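Local coordinates for Ice-binding protein (Leucosporidium, PDB 3UYU), which binds to the surface of ice crystals and inhibits their growth, conferring freeze tolerance with low thermal hysteresis activity, at residues Ile67-Ala70 with Asp71-Thr74; Tyr91-Ala94 with Ala95-Asp99; Leu150-Ala153 with Asp154-Phe158; Val195-Gln198 with Thr199-Leu203. The protein carries 2 engineered substitutions. All coordinates share one frame; numbering follows the deposited sequence.

Contact 1 (Ile67-Ala70 with Asp71-Thr74); sequences IYAA and DYST
Tyr-72 lays one face of its ring against Ala-69. The CB of Ala-69 stands 4.1 Å from the centroid of the Tyr-72 ring, only 4° off the ring normal. This is a CH-pi contact, centred on the ring. The ring reaches back along the preceding chain, and its edge also meets the backbone: Tyr-72 CE2 is 3.5 Å from Ile-67 O, which lies near the ring plane. The first torsion of Tyr-72 sets this up, with CG opposite its own carbonyl carbon (chi1 -71°), which places the ring beside Ala-69 and the Ile-67 carbonyl. The chain folds over here in a type I beta turn from Ala-69 to Tyr-72, between strand 67-69 of the right-handed beta-helix and helix 76-96. One hydrogen bond closes the turn, from Tyr-72 N to Ala-69 O at 3.1 Å. Its N-H points well at the oxygen (162°), but the nitrogen sits above the carbonyl plane. Ala-69 therefore holds Tyr-72 twice, by its carbonyl and by its methyl. Asp-71, at the corner of the turn, is exposed, yet its carboxylate comes back beside Ala-69. Its CG sits between the backbone N and the carbonyl carbon, and OD1 comes within 3.5 Å of Ala-69 CB. That oxygen accepts a hydrogen bond from Ala-41 N, which ties the turn to a neighbouring loop. Ala-41 also touches Tyr-72. On the dimer side, Val-230 of the second subunit packs on Ala-70 and Asp-71.

Contact 2 (Tyr91-Ala94 with Ala95-Asp99); sequences YNQA and AGFVD
The C-terminal turn of helix 76-96 brings Gln-93 against Phe-97, where the chain leaves the helix. This helix lies along the outside of the beta-helix. Its regular bonding still holds at Ala-95 N, which donates to Tyr-91 O at 3.0 Å with an angle of 161°. One residue later the pattern changes. Gly-96 N bonds to Gln-93 O at 3.0 Å, three residues back, from above the carbonyl plane, and has a weak bond to Asn-92 O as well. Phe-97 N makes a weak, long bond to the same Gln-93 O at 3.5 Å. The carbonyl of Gln-93 also lies over one face of the Phe-97 ring, offset toward the rim, with Phe-97 CD2 3.6 Å from Gln-93 O. Ala-94 O is just as close to that ring atom. At the far end of the ring, Phe-97 CZ is 4.0 Å from Gln-93 NE2 and 4.1 Å from Gln-93 CG. The Gln-93 side chain is stretched out, with CG opposite the backbone N (chi1 -179°), and this carries its amide past the ring. The amide and ring planes are 33° apart. Gln-93 OE1 is bonded to Glu-7 N, and Val-6 touches both Gln-93 and Phe-97, so the N-terminal segment meets this corner. Gln-145 NE2 bonds to Ala-94 O and Phe-97 O. The chemistry is thus mostly polar backbone beside an aromatic ring: Gln-93 O collects a bent bond from Gly-96 N and a weak one from Phe-97 N, and the Phe-97 ring lies against it, which probably limits its access to water.

Contact 3 (Leu150-Ala153 with Asp154-Phe158); sequences LSMA and DGVAF. Engineered in segment 150-153: Met-152 (natural residue Leu).
A type II beta turn runs from Ala-153 to Val-156, closed by a hydrogen bond from Val-156 N to Ala-153 O at 3.2 Å, nearly straight at 164° but with the nitrogen above the carbonyl plane. Gly-155 takes the positive phi of 74° that this turn needs. Beyond the turn, the side chains of Met-152, Val-156 and Phe-158 meet in the interior. Met-152 is engineered, replacing a natural leucine, and is modelled as selenomethionine. Its SE lies 4.2 Å from the centroid of the Phe-158 ring, an oblique Met-aromatic contact with SE 40° off the ring normal. The nearest ring atom is Phe-158 CE1, 3.5 Å from Met-152 SE. The placement of the Met-152 methyl is doubtful, because CE sits too close to Val-156 CG2 to be real. Met-152 CB, at 3.7 Å from Val-156 CG2, is a sounder sign that the two side chains pack. Ala-153 CB rests 3.9 Å from Val-156 CG1, across the turn. The ring of Phe-158 also meets those of Phe-134 and Phe-185. With an alanine in place of Phe-158, the Met-aromatic contact to this ring is gone, and a gap would probably open between Met-152, Phe-134 and Phe-185. The arrangement is characteristic of a right-handed beta-helix, where a tight turn ends strand 150-152 and apolar side chains from both arms fill the interior. Ala-153 lies near Ser-127, an inferred ice-binding site.

Contact 4 (Val195-Gln198 with Thr199-Leu203); sequences VTLQ and TGSSL
Ser-201 grips the carbonyl oxygen of Gln-198 with two bonds, and this is the tight part of the contact. Ser-201 N donates to Gln-198 O at 2.9 Å, and Ser-201 OG donates to the same Gln-198 O at 2.7 Å. Both donors lie in the carbonyl plane, and the hydroxyl sits on a lone pair. The side-chain torsion makes this possible: OG is placed between the backbone N and the carbonyl carbon (chi1 60°), which folds it back over the turn. Ser-201 OG also touches Leu-197 CB at 3.4 Å. The backbone bond closes a type II beta turn from Gln-198 to Ser-201, joining strand 195-197 to strand 202-209 in the right-handed beta-helix. With an alanine at Ser-201 the hydroxyl is gone, and the Gln-198 carbonyl would probably be gripped less firmly, by the backbone N-H of the turn. Deeper inside, Leu-197 CD1 meets Leu-203 CB more loosely, at 4.3 Å. The solvent side is looser still. Gly-200 is exposed at the corner, with positive phi. Gln-198 extends its side chain away from the turn, alongside Gln-216, Thr-178 and Lys-181, and Thr-199 touches Lys-181.

Overall arrangement
Along the chain the four contacts follow one another in series. Contact 1 lies after strand 67-69, and its loop leads into helix 76-96, whose far end is contact 2; their centres are about 31 Å apart. Contacts 3 and 4 both sit at turns that follow strands of the seven-stranded parallel sheet, 150-152 and 195-197, with strand 177-179 between them. Their centres are about 10 Å apart, and they touch through Asp-154 and Gln-198. That sheet also holds strands 44-45, 126-128 and 212-216, which carry the inferred ice-binding sites Thr-45, Ser-127 and Ala-214. Contacts 3 and 4 thus edge the probable ice-binding face, while contact 2 lies on the helix, away from these sites.

Contact 1 (Ile67-Ala70 with Asp71-Thr74)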
loop_
_atom_site.group_PDB
_atom_site.type_symbol
_atom_site.label_atom_id
_atom_site.label_comp_id
_atom_site.label_asym_id
_atom_site.label_seq_id
_atom_site.Cartn_x
_atom_site.Cartn_y
_atom_site.Cartn_z
ATOM N N ILE A 67 -7.308 -16.484 5.501
ATOM C CA ILE A 67 -7.131 -16.786 4.091
ATOM C C ILE A 67 -8.030 -15.823 3.342
ATOM O O ILE A 67 -9.193 -15.725 3.666
ATOM C CB ILE A 67 -7.596 -18.256 3.755
ATOM C CG1 ILE A 67 -6.692 -19.184 4.563
ATOM C CG2 ILE A 67 -7.486 -18.500 2.230
ATOM C CD1 ILE A 67 -7.150 -20.633 4.718
ATOM N N TYR A 68 -7.461 -15.202 2.345
ATOM C CA TYR A 68 -8.148 -14.098 1.583
ATOM C C TYR A 68 -8.106 -14.408 0.102
ATOM O O TYR A 68 -7.107 -14.864 -0.466
ATOM C CB TYR A 68 -7.389 -12.774 1.816
ATOM C CG TYR A 68 -7.428 -12.271 3.238
ATOM C CD1 TYR A 68 -8.587 -11.705 3.789
ATOM C CD2 TYR A 68 -6.272 -12.347 4.053
ATOM C CE1 TYR A 68 -8.603 -11.232 5.074
ATOM C CE2 TYR A 68 -6.322 -11.900 5.357
ATOM C CZ TYR A 68 -7.497 -11.344 5.881
ATOM O OH TYR A 68 -7.541 -10.862 7.172
ATOM N N ALA A 69 -9.228 -14.096 -0.595
ATOM C CA ALA A 69 -9.269 -14.194 -2.074
ATOM C C ALA A 69 -10.029 -13.027 -2.678
ATOM O O ALA A 69 -10.799 -12.392 -1.956
ATOM C CB ALA A 69 -9.958 -15.522 -2.499
ATOM N N ALA A 70 -9.788 -12.859 -3.994
ATOM C CA ALA A 70 -10.223 -11.595 -4.694
ATOM C C ALA A 70 -11.784 -11.494 -4.754
ATOM O O ALA A 70 -12.280 -10.383 -4.982
ATOM C CB ALA A 70 -9.607 -11.475 -6.066
ATOM N N ASP A 71 -12.516 -12.613 -4.622
ATOM C CA ASP A 71 -14.006 -12.574 -4.660
ATOM C C ASP A 71 -14.680 -12.443 -3.305
ATOM O O ASP A 71 -15.933 -12.447 -3.188
ATOM C CB ASP A 71 -14.575 -13.791 -5.429
ATOM C CG ASP A 71 -14.118 -15.150 -4.851
ATOM O OD1 ASP A 71 -12.937 -15.292 -4.401
ATOM O OD2 ASP A 71 -14.896 -16.130 -4.924
ATOM N N TYR A 72 -13.888 -12.340 -2.228
ATOM C CA TYR A 72 -14.421 -12.136 -0.934
ATOM C C TYR A 72 -14.963 -10.712 -0.697
ATOM O O TYR A 72 -14.764 -9.831 -1.507
ATOM C CB TYR A 72 -13.363 -12.529 0.150
ATOM C CG TYR A 72 -13.091 -14.056 0.272
ATOM C CD1 TYR A 72 -13.798 -15.032 -0.449
ATOM C CD2 TYR A 72 -12.076 -14.503 1.160
ATOM C CE1 TYR A 72 -13.550 -16.424 -0.266
ATOM C CE2 TYR A 72 -11.808 -15.897 1.325
ATOM C CZ TYR A 72 -12.541 -16.826 0.604
ATOM O OH TYR A 72 -12.290 -18.162 0.802
ATOM N N SER A 73 -15.670 -10.525 0.372
ATOM C CA SER A 73 -16.368 -9.256 0.609
ATOM C C SER A 73 -15.419 -8.150 0.968
ATOM O O SER A 73 -14.384 -8.361 1.580
ATOM C CB SER A 73 -17.335 -9.476 1.776
ATOM O OG SER A 73 -18.244 -10.526 1.427
ATOM N N THR A 74 -15.866 -6.942 0.659
ATOM C CA THR A 74 -15.214 -5.699 1.095
ATOM C C THR A 74 -14.853 -5.652 2.586
ATOM O O THR A 74 -15.694 -5.972 3.466
ATOM C CB THR A 74 -16.193 -4.517 0.659
ATOM O OG1 THR A 74 -16.522 -4.674 -0.749
ATOM C CG2 THR A 74 -15.523 -3.233 0.804
#

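Contact 2 (Tyr91-Ala94 with Ala95-Asp99)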
loop_
_atom_site.group_PDB
_atom_site.type_symbol
_atom_site.label_atom_id
_atom_site.label_comp_id
_atom_site.label_asym_id
_atom_site.label_seq_id
_atom_site.Cartn_x
_atom_site.Cartn_y
_atom_site.Cartn_z
ATOM N N TYR A 91 9.361 -6.811 -6.120
ATOM C CA TYR A 91 10.051 -7.591 -7.122
ATOM C C TYR A 91 10.911 -6.680 -7.999
ATOM O O TYR A 91 12.071 -6.936 -8.247
ATOM C CB TYR A 91 9.008 -8.355 -7.987
ATOM C CG TYR A 91 9.652 -9.171 -9.065
ATOM C CD1 TYR A 91 9.940 -10.517 -8.818
ATOM C CD2 TYR A 91 10.018 -8.609 -10.301
ATOM C CE1 TYR A 91 10.572 -11.278 -9.757
ATOM C CE2 TYR A 91 10.646 -9.390 -11.289
ATOM C CZ TYR A 91 10.903 -10.738 -10.992
ATOM O OH TYR A 91 11.537 -11.516 -11.919
ATOM N N ASN A 92 10.310 -5.597 -8.476
ATOM C CA ASN A 92 10.996 -4.649 -9.366
ATOM C C ASN A 92 12.131 -3.921 -8.691
ATOM O O ASN A 92 13.186 -3.697 -9.300
ATOM C CB ASN A 92 9.969 -3.684 -9.949
ATOM C CG ASN A 92 8.996 -4.355 -10.931
ATOM O OD1 ASN A 92 9.277 -5.452 -11.508
ATOM N ND2 ASN A 92 7.871 -3.689 -11.185
ATOM N N GLN A 93 11.941 -3.548 -7.418
ATOM C CA GLN A 93 12.998 -2.913 -6.654
ATOM C C GLN A 93 14.173 -3.872 -6.568
ATOM O O GLN A 93 15.311 -3.491 -6.809
ATOM C CB GLN A 93 12.504 -2.485 -5.270
ATOM C CG GLN A 93 13.624 -1.807 -4.491
ATOM C CD GLN A 93 13.279 -1.490 -3.038
ATOM O OE1 GLN A 93 12.390 -2.065 -2.451
ATOM N NE2 GLN A 93 14.080 -0.638 -2.426
ATOM N N ALA A 94 13.898 -5.111 -6.168
ATOM C CA ALA A 94 14.979 -6.116 -6.063
ATOM C C ALA A 94 15.722 -6.353 -7.365
ATOM O O ALA A 94 16.950 -6.474 -7.381
ATOM C CB ALA A 94 14.362 -7.468 -5.476
ATOM N N ALA A 95 14.971 -6.445 -8.475
ATOM C CA ALA A 95 15.566 -6.626 -9.832
ATOM C C ALA A 95 16.318 -5.379 -10.291
ATOM O O ALA A 95 17.230 -5.491 -11.164
ATOM C CB ALA A 95 14.508 -6.959 -10.823
ATOM N N GLY A 96 15.979 -4.225 -9.691
ATOM C CA GLY A 96 16.494 -2.907 -10.133
ATOM C C GLY A 96 17.780 -2.405 -9.573
ATOM O O GLY A 96 18.355 -1.461 -10.134
ATOM N N PHE A 97 18.303 -3.008 -8.476
ATOM C CA PHE A 97 19.561 -2.559 -7.894
ATOM C C PHE A 97 20.710 -2.754 -8.890
ATOM O O PHE A 97 20.779 -3.768 -9.592
ATOM C CB PHE A 97 19.912 -3.357 -6.630
ATOM C CG PHE A 97 19.021 -3.105 -5.436
ATOM C CD1 PHE A 97 19.014 -1.889 -4.777
ATOM C CD2 PHE A 97 18.240 -4.180 -4.894
ATOM C CE1 PHE A 97 18.156 -1.673 -3.628
ATOM C CE2 PHE A 97 17.399 -3.980 -3.738
ATOM C CZ PHE A 97 17.366 -2.754 -3.107
ATOM N N VAL A 98 21.603 -1.765 -8.925
ATOM C CA VAL A 98 22.715 -1.759 -9.889
ATOM C C VAL A 98 24.009 -2.099 -9.161
ATOM O O VAL A 98 24.085 -2.092 -7.918
ATOM C CB VAL A 98 22.862 -0.399 -10.630
ATOM C CG1 VAL A 98 21.685 -0.199 -11.553
ATOM C CG2 VAL A 98 23.117 0.707 -9.625
ATOM N N ASP A 99 25.033 -2.347 -9.978
ATOM C CA ASP A 99 26.345 -2.779 -9.607
ATOM C C ASP A 99 26.496 -3.845 -8.505
ATOM O O ASP A 99 26.785 -3.569 -7.326
ATOM C CB ASP A 99 27.485 -1.758 -9.799
ATOM C CG ASP A 99 27.187 -0.408 -9.245
ATOM O OD1 ASP A 99 27.332 -0.285 -8.020
ATOM O OD2 ASP A 99 26.898 0.531 -10.025
#

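Contact 3 (Leu150-Ala153 with Asp154-Phe158)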
loop_
_atom_site.group_PDB
_atom_site.type_symbol
_atom_site.label_atom_id
_atom_site.label_comp_id
_atom_site.label_asym_id
_atom_site.label_seq_id
_atom_site.Cartn_x
_atom_site.Cartn_y
_atom_site.Cartn_z
ATOM N N LEU A 150 15.357 -21.038 -9.694
ATOM C CA LEU A 150 16.114 -21.306 -8.479
ATOM C C LEU A 150 15.714 -22.696 -7.958
ATOM O O LEU A 150 14.540 -23.009 -7.807
ATOM C CB LEU A 150 15.760 -20.247 -7.445
ATOM C CG LEU A 150 16.679 -20.016 -6.232
ATOM C CD1 LEU A 150 15.960 -19.530 -4.910
ATOM C CD2 LEU A 150 18.017 -20.577 -6.052
ATOM N N SER A 151 16.686 -23.558 -7.653
ATOM C CA SER A 151 16.350 -24.909 -7.156
ATOM C C SER A 151 17.254 -25.231 -6.015
ATOM O O SER A 151 18.455 -24.929 -6.088
ATOM C CB SER A 151 16.682 -26.041 -8.165
ATOM O OG SER A 151 16.404 -25.721 -9.503
HETATM N N MSE A 152 16.671 -25.850 -4.998
HETATM C CA MSE A 152 17.417 -26.321 -3.783
HETATM C C MSE A 152 17.278 -27.819 -3.755
HETATM O O MSE A 152 16.146 -28.343 -3.829
HETATM C CB MSE A 152 16.807 -25.793 -2.470
HETATM C CG MSE A 152 17.158 -24.412 -2.092
HETATM SE SE MSE A 152 16.231 -24.092 -0.372
HETATM C CE MSE A 152 17.464 -24.985 0.888
ATOM N N ALA A 153 18.430 -28.490 -3.631
ATOM C CA ALA A 153 18.395 -29.968 -3.613
ATOM C C ALA A 153 17.686 -30.496 -2.341
ATOM O O ALA A 153 17.540 -29.789 -1.325
ATOM C CB ALA A 153 19.790 -30.560 -3.697
ATOM N N ASP A 154 17.135 -31.713 -2.449
ATOM C CA ASP A 154 16.465 -32.344 -1.326
ATOM C C ASP A 154 17.350 -32.270 -0.104
ATOM O O ASP A 154 18.500 -32.600 -0.181
ATOM C CB ASP A 154 16.163 -33.849 -1.585
ATOM C CG ASP A 154 15.145 -34.064 -2.666
ATOM O OD1 ASP A 154 14.565 -33.069 -3.151
ATOM O OD2 ASP A 154 14.894 -35.240 -3.039
ATOM N N GLY A 155 16.765 -31.905 1.008
ATOM C CA GLY A 155 17.436 -31.884 2.283
ATOM C C GLY A 155 18.446 -30.786 2.602
ATOM O O GLY A 155 19.021 -30.817 3.702
ATOM N N VAL A 156 18.669 -29.858 1.694
ATOM C CA VAL A 156 19.707 -28.833 1.962
ATOM C C VAL A 156 19.049 -27.848 2.949
ATOM O O VAL A 156 17.821 -27.697 2.953
ATOM C CB VAL A 156 20.173 -28.043 0.689
ATOM C CG1 VAL A 156 20.933 -28.926 -0.381
ATOM C CG2 VAL A 156 19.025 -27.265 0.067
ATOM N N ALA A 157 19.881 -27.146 3.713
ATOM C CA ALA A 157 19.361 -26.161 4.651
ATOM C C ALA A 157 20.082 -24.845 4.589
ATOM O O ALA A 157 21.322 -24.781 4.465
ATOM C CB ALA A 157 19.403 -26.740 6.071
ATOM N N PHE A 158 19.326 -23.742 4.612
ATOM C CA PHE A 158 19.895 -22.396 4.785
ATOM C C PHE A 158 20.166 -22.145 6.266
ATOM O O PHE A 158 19.306 -22.408 7.098
ATOM C CB PHE A 158 18.950 -21.270 4.270
ATOM C CG PHE A 158 18.835 -21.176 2.741
ATOM C CD1 PHE A 158 19.216 -22.231 1.875
ATOM C CD2 PHE A 158 18.266 -20.029 2.213
ATOM C CE1 PHE A 158 19.000 -22.092 0.442
ATOM C CE2 PHE A 158 18.004 -19.890 0.829
ATOM C CZ PHE A 158 18.431 -20.897 -0.060
#

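Contact 4 (Val195-Gln198 with Thr199-Leu203)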
loop_
_atom_site.group_PDB
_atom_site.type_symbol
_atom_site.label_atom_id
_atom_site.label_comp_id
_atom_site.label_asym_id
_atom_site.label_seq_id
_atom_site.Cartn_x
_atom_site.Cartn_y
_atom_site.Cartn_z
ATOM N N VAL A 195 6.183 -21.284 -7.781
ATOM C CA VAL A 195 6.994 -21.762 -6.608
ATOM C C VAL A 195 6.390 -23.051 -6.106
ATOM O O VAL A 195 5.174 -23.121 -5.822
ATOM C CB VAL A 195 6.958 -20.730 -5.452
ATOM C CG1 VAL A 195 7.827 -21.222 -4.240
ATOM C CG2 VAL A 195 7.486 -19.379 -5.903
ATOM N N THR A 196 7.250 -24.085 -5.955
ATOM C CA THR A 196 6.831 -25.361 -5.351
ATOM C C THR A 196 7.676 -25.630 -4.128
ATOM O O THR A 196 8.904 -25.620 -4.261
ATOM C CB THR A 196 7.109 -26.499 -6.336
ATOM O OG1 THR A 196 6.370 -26.218 -7.544
ATOM C CG2 THR A 196 6.627 -27.874 -5.787
ATOM N N LEU A 197 6.999 -25.858 -3.016
ATOM C CA LEU A 197 7.705 -26.284 -1.816
ATOM C C LEU A 197 7.447 -27.787 -1.736
ATOM O O LEU A 197 6.329 -28.186 -1.417
ATOM C CB LEU A 197 7.252 -25.556 -0.536
ATOM C CG LEU A 197 7.509 -24.023 -0.471
ATOM C CD1 LEU A 197 7.363 -23.671 1.040
ATOM C CD2 LEU A 197 8.658 -23.377 -1.174
ATOM N N GLN A 198 8.463 -28.569 -2.072
ATOM C CA GLN A 198 8.267 -30.027 -2.147
ATOM C C GLN A 198 8.132 -30.679 -0.761
ATOM O O GLN A 198 8.483 -30.125 0.288
ATOM C CB GLN A 198 9.333 -30.714 -3.032
ATOM C CG GLN A 198 9.386 -30.208 -4.552
ATOM C CD GLN A 198 10.407 -30.901 -5.425
ATOM O OE1 GLN A 198 11.508 -31.223 -5.008
ATOM N NE2 GLN A 198 10.060 -31.101 -6.678
ATOM N N THR A 199 7.658 -31.921 -0.808
ATOM C CA THR A 199 7.259 -32.649 0.388
ATOM C C THR A 199 8.168 -32.500 1.595
ATOM O O THR A 199 9.390 -32.802 1.561
ATOM C CB THR A 199 6.736 -34.099 0.104
ATOM O OG1 THR A 199 6.910 -35.011 1.181
ATOM C CG2 THR A 199 6.822 -34.498 -1.313
ATOM N N GLY A 200 7.525 -31.933 2.619
ATOM C CA GLY A 200 8.117 -31.740 3.987
ATOM C C GLY A 200 9.233 -30.687 4.053
ATOM O O GLY A 200 10.005 -30.644 5.037
ATOM N N SER A 201 9.344 -29.819 3.042
ATOM C CA SER A 201 10.220 -28.639 3.150
ATOM C C SER A 201 9.636 -27.586 4.074
ATOM O O SER A 201 8.491 -27.657 4.449
ATOM C CB SER A 201 10.450 -28.054 1.772
ATOM O OG SER A 201 9.190 -27.670 1.221
ATOM N N SER A 202 10.502 -26.644 4.461
ATOM C CA SER A 202 10.145 -25.552 5.388
ATOM C C SER A 202 10.831 -24.276 4.966
ATOM O O SER A 202 11.864 -24.287 4.299
ATOM C CB SER A 202 10.535 -25.933 6.828
ATOM O OG SER A 202 11.928 -26.176 6.925
ATOM N N LEU A 203 10.201 -23.157 5.340
ATOM C CA LEU A 203 10.655 -21.827 4.928
ATOM C C LEU A 203 10.297 -20.872 6.031
ATOM O O LEU A 203 9.137 -20.790 6.464
ATOM C CB LEU A 203 9.939 -21.394 3.622
ATOM C CG LEU A 203 10.458 -20.118 2.911
ATOM C CD1 LEU A 203 10.437 -20.267 1.388
ATOM C CD2 LEU A 203 9.653 -18.892 3.364
#